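PDB 6YP6: NanS-p from Escherichia phage vB_EcoP_24B, which is a carbohydrate esterase of a Shiga toxin-encoding phage that probably removes O-acetyl groups from sialic acids. Local coordinates for residues Gln72-Phe77 / Ser211-Val216. Residues are numbered along the deposited sequence; the frame is centred on the assembly and turned at random. Where two conformers were deposited one is given.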
ATOM      1  N   GLN A  72       9.907   0.608   7.393  0.50  8.58           N
ATOM      2  CA  GLN A  72       9.309   0.887   6.098  0.50  9.14           C
ATOM      3  C   GLN A  72       8.082   0.018   5.863  0.50  8.29           C
ATOM      4  O   GLN A  72       7.983  -1.103   6.364  0.50  8.87           O
ATOM      5  CB  GLN A  72      10.295   0.637   4.947  0.50 10.64           C
ATOM      6  CG  GLN A  72      11.557   1.466   4.973  0.50 12.11           C
ATOM      7  CD  GLN A  72      12.247   1.467   3.632  0.50 13.52           C
ATOM      8  OE1 GLN A  72      12.141   0.512   2.859  0.50 15.26           O
ATOM      9  NE2 GLN A  72      12.922   2.556   3.328  0.50 12.77           N
ATOM     10  N   ILE A  73       7.149   0.563   5.083  1.00  7.22           N
ATOM     11  CA  ILE A  73       6.075  -0.177   4.430  1.00  7.48           C
ATOM     12  C   ILE A  73       6.472  -0.240   2.959  1.00  7.99           C
ATOM     13  O   ILE A  73       6.776   0.801   2.372  1.00  8.65           O
ATOM     14  CB  ILE A  73       4.738   0.569   4.570  1.00  8.01           C
ATOM     15  CG1 ILE A  73       4.392   0.863   6.035  1.00  8.22           C
ATOM     16  CG2 ILE A  73       3.618  -0.193   3.853  1.00  8.76           C
ATOM     17  CD1 ILE A  73       3.203   1.791   6.212  1.00  8.90           C
ATOM     18  N   ARG A  74       6.495  -1.434   2.361  1.00  7.76           N
ATOM     19  CA  ARG A  74       7.013  -1.557   0.999  1.00  8.27           C
ATOM     20  C   ARG A  74       6.196  -2.531   0.162  1.00  7.94           C
ATOM     21  O   ARG A  74       5.577  -3.473   0.669  1.00  8.29           O
ATOM     22  CB  ARG A  74       8.494  -1.957   0.958  1.00 10.43           C
ATOM     23  CG  ARG A  74       8.829  -3.227   1.665  1.00 11.48           C
ATOM     24  CD  ARG A  74      10.272  -3.599   1.386  1.00 13.19           C
ATOM     25  NE  ARG A  74      10.728  -4.778   2.116  1.00 14.22           N
ATOM     26  CZ  ARG A  74      10.614  -6.033   1.682  1.00 14.40           C
ATOM     27  NH1 ARG A  74      10.017  -6.303   0.535  1.00 14.98           N
ATOM     28  NH2 ARG A  74      11.088  -7.023   2.420  1.00 15.53           N
ATOM     29  N   CYS A  75       6.232  -2.303  -1.149  1.00  7.45           N
ATOM     30  CA  CYS A  75       5.606  -3.190  -2.112  1.00  7.32           C
ATOM     31  C   CYS A  75       6.342  -3.098  -3.439  1.00  7.44           C
ATOM     32  O   CYS A  75       6.680  -2.004  -3.887  1.00  9.13           O
ATOM     33  CB  CYS A  75       4.142  -2.786  -2.313  1.00  7.53           C
ATOM     34  SG  CYS A  75       3.199  -3.734  -3.543  1.00  8.22           S
ATOM     35  N   ARG A  76       6.534  -4.244  -4.081  1.00  7.26           N
ATOM     36  CA  ARG A  76       7.014  -4.317  -5.457  1.00  7.36           C
ATOM     37  C   ARG A  76       5.881  -4.885  -6.305  1.00  7.05           C
ATOM     38  O   ARG A  76       5.316  -5.938  -5.969  1.00  7.12           O
ATOM     39  CB  ARG A  76       8.286  -5.163  -5.544  1.00  8.04           C
ATOM     40  CG  ARG A  76       8.834  -5.272  -6.965  1.00  8.38           C
ATOM     41  CD  ARG A  76      10.279  -5.742  -7.001  1.00  9.59           C
ATOM     42  NE  ARG A  76      10.845  -5.686  -8.354  1.00 10.12           N
ATOM     43  CZ  ARG A  76      10.899  -6.706  -9.217  1.00 10.11           C
ATOM     44  NH1 ARG A  76      10.437  -7.911  -8.901  1.00 10.67           N
ATOM     45  NH2 ARG A  76      11.436  -6.517 -10.411  1.00 11.28           N
ATOM     46  N   PHE A  77       5.546  -4.186  -7.393  1.00  7.15           N
ATOM     47  CA  PHE A  77       4.332  -4.468  -8.150  1.00  7.15           C
ATOM     48  C   PHE A  77       4.536  -4.083  -9.607  1.00  7.30           C
ATOM     49  O   PHE A  77       5.421  -3.301  -9.951  1.00  7.76           O
ATOM     50  CB  PHE A  77       3.121  -3.699  -7.560  1.00  7.36           C
ATOM     51  CG  PHE A  77       3.211  -2.218  -7.773  1.00  7.59           C
ATOM     52  CD1 PHE A  77       3.966  -1.424  -6.918  1.00  7.85           C
ATOM     53  CD2 PHE A  77       2.596  -1.621  -8.858  1.00  8.47           C
ATOM     54  CE1 PHE A  77       4.093  -0.061  -7.154  1.00  8.37           C
ATOM     55  CE2 PHE A  77       2.722  -0.263  -9.089  1.00  8.92           C
ATOM     56  CZ  PHE A  77       3.466   0.520  -8.232  1.00  8.79           C
ATOM     57  N   SER A 211       5.919  -8.647  -3.771  1.00  8.08           N
ATOM     58  CA  SER A 211       6.012  -8.684  -2.325  1.00  8.23           C
ATOM     59  C   SER A 211       5.310  -7.469  -1.736  1.00  7.75           C
ATOM     60  O   SER A 211       5.159  -6.428  -2.388  1.00  7.89           O
ATOM     61  CB  SER A 211       7.477  -8.689  -1.885  1.00 10.00           C
ATOM     62  OG  SER A 211       8.127  -7.502  -2.306  1.00 11.60           O
ATOM     63  N   ILE A 212       4.889  -7.632  -0.479  1.00  7.81           N
ATOM     64  CA  ILE A 212       4.403  -6.563   0.391  1.00  7.94           C
ATOM     65  C   ILE A 212       5.043  -6.822   1.745  1.00  8.39           C
ATOM     66  O   ILE A 212       5.053  -7.967   2.201  1.00  9.27           O
ATOM     67  CB  ILE A 212       2.872  -6.614   0.572  1.00  8.57           C
ATOM     68  CG1 ILE A 212       2.143  -6.499  -0.762  1.00  9.95           C
ATOM     69  CG2 ILE A 212       2.398  -5.523   1.539  1.00  9.17           C
ATOM     70  CD1 ILE A 212       0.692  -6.901  -0.692  1.00 11.22           C
ATOM     71  N   ALA A 213       5.561  -5.792   2.401  1.00  8.00           N
ATOM     72  CA  ALA A 213       6.120  -6.022   3.725  1.00  7.90           C
ATOM     73  C   ALA A 213       6.065  -4.761   4.570  1.00  7.68           C
ATOM     74  O   ALA A 213       6.052  -3.643   4.050  1.00  8.33           O
ATOM     75  CB  ALA A 213       7.576  -6.505   3.666  1.00  9.37           C
ATOM     76  N   VAL A 214       6.050  -4.957   5.884  1.00  7.27           N
ATOM     77  CA  VAL A 214       6.370  -3.904   6.835  1.00  7.29           C
ATOM     78  C   VAL A 214       7.558  -4.396   7.636  1.00  8.13           C
ATOM     79  O   VAL A 214       7.525  -5.508   8.178  1.00  8.36           O
ATOM     80  CB  VAL A 214       5.185  -3.532   7.742  1.00  7.72           C
ATOM     81  CG1 VAL A 214       5.600  -2.420   8.694  1.00  8.61           C
ATOM     82  CG2 VAL A 214       3.985  -3.109   6.911  1.00  7.93           C
ATOM     83  N   GLU A 215       8.605  -3.585   7.688  1.00  8.65           N
ATOM     84  CA  GLU A 215       9.828  -3.905   8.411  1.00  9.28           C
ATOM     85  C   GLU A 215      10.081  -2.813   9.435  1.00  8.87           C
ATOM     86  O   GLU A 215       9.735  -1.644   9.215  1.00  9.47           O
ATOM     87  CB  GLU A 215      11.001  -4.034   7.432  1.00 11.82           C
ATOM     88  CG  GLU A 215      10.878  -5.269   6.543  1.00 14.50           C
ATOM     89  CD  GLU A 215      11.832  -5.297   5.361  1.00 17.13           C
ATOM     90  OE1 GLU A 215      12.269  -4.224   4.878  1.00 17.51           O
ATOM     91  OE2 GLU A 215      12.141  -6.417   4.903  1.00 18.77           O
ATOM     92  N   VAL A 216      10.655  -3.209  10.568  1.00  8.68           N
ATOM     93  CA  VAL A 216      10.932  -2.309  11.677  1.00  9.30           C
ATOM     94  C   VAL A 216      12.423  -2.380  11.963  1.00  9.85           C
ATOM     95  O   VAL A 216      13.000  -3.472  12.046  1.00 10.09           O
ATOM     96  CB  VAL A 216      10.100  -2.680  12.919  1.00  9.89           C
ATOM     97  CG1 VAL A 216      10.400  -1.748  14.058  1.00 10.52           C
ATOM     98  CG2 VAL A 216       8.606  -2.638  12.564  1.00 10.21           C
TER
HETATM   99  O   HOH W   1       8.404  -4.951  -1.207  1.00 14.42           O
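The guanidinium of Arg-74 lies across the methyl of Ala-213, whose CB stands 3.6 Å from the plane, over its centre; the carboxylate of Glu-215 binds its edge, and the hydroxyl of Ser-211 lies beside that edge, linked through a water also in the guanidinium plane. The group sits on an antiparallel pairing (171° between strand axes) of strand 71-79 with strand 207-216, flanked by strands 152-159 and 3-9 in one of two antiparallel sheets that pack face to face, as in a beta-sandwich. Glu-215 grips the edge twice: Arg-74 NH2 forms a salt bridge to Glu-215 OE2 at 2.8 Å, nearly straight and in the guanidinium plane, while Arg-74 NE gives a weak bond to Glu-215 OE1 at 3.2 Å. The two planes are 67° apart, and OE2 is met from above its carboxylate, so the two-point salt bridge is not coplanar. With chi1 at 57°, CG of Arg-74 lies between its backbone N and carbonyl carbon, and the extended chain beyond carries the group across to the partner strand.

Backbone evidence fixes the register: Gln-72 with Glu-215 and Arg-74 with Ala-213 each exchange two N-H...O bonds, and Arg-76 N adds one to Ser-211 O at 3.1 Å. The other face of the pair is apolar and buried. There Ile-73 and Val-214 run side by side, Ile-73 CG1 lying 4.1 Å from Val-214 CG2, and Cys-75 SG rests against Ile-212 CG1; strand 88-95 of the second sheet packs on Ile-73 and Cys-75 through Trp-94, Met-90 and Phe-92. On the arginine face, the water accepts from Arg-74 NH1 at 2.7 Å and lies 2.8 Å from Ser-211 OG.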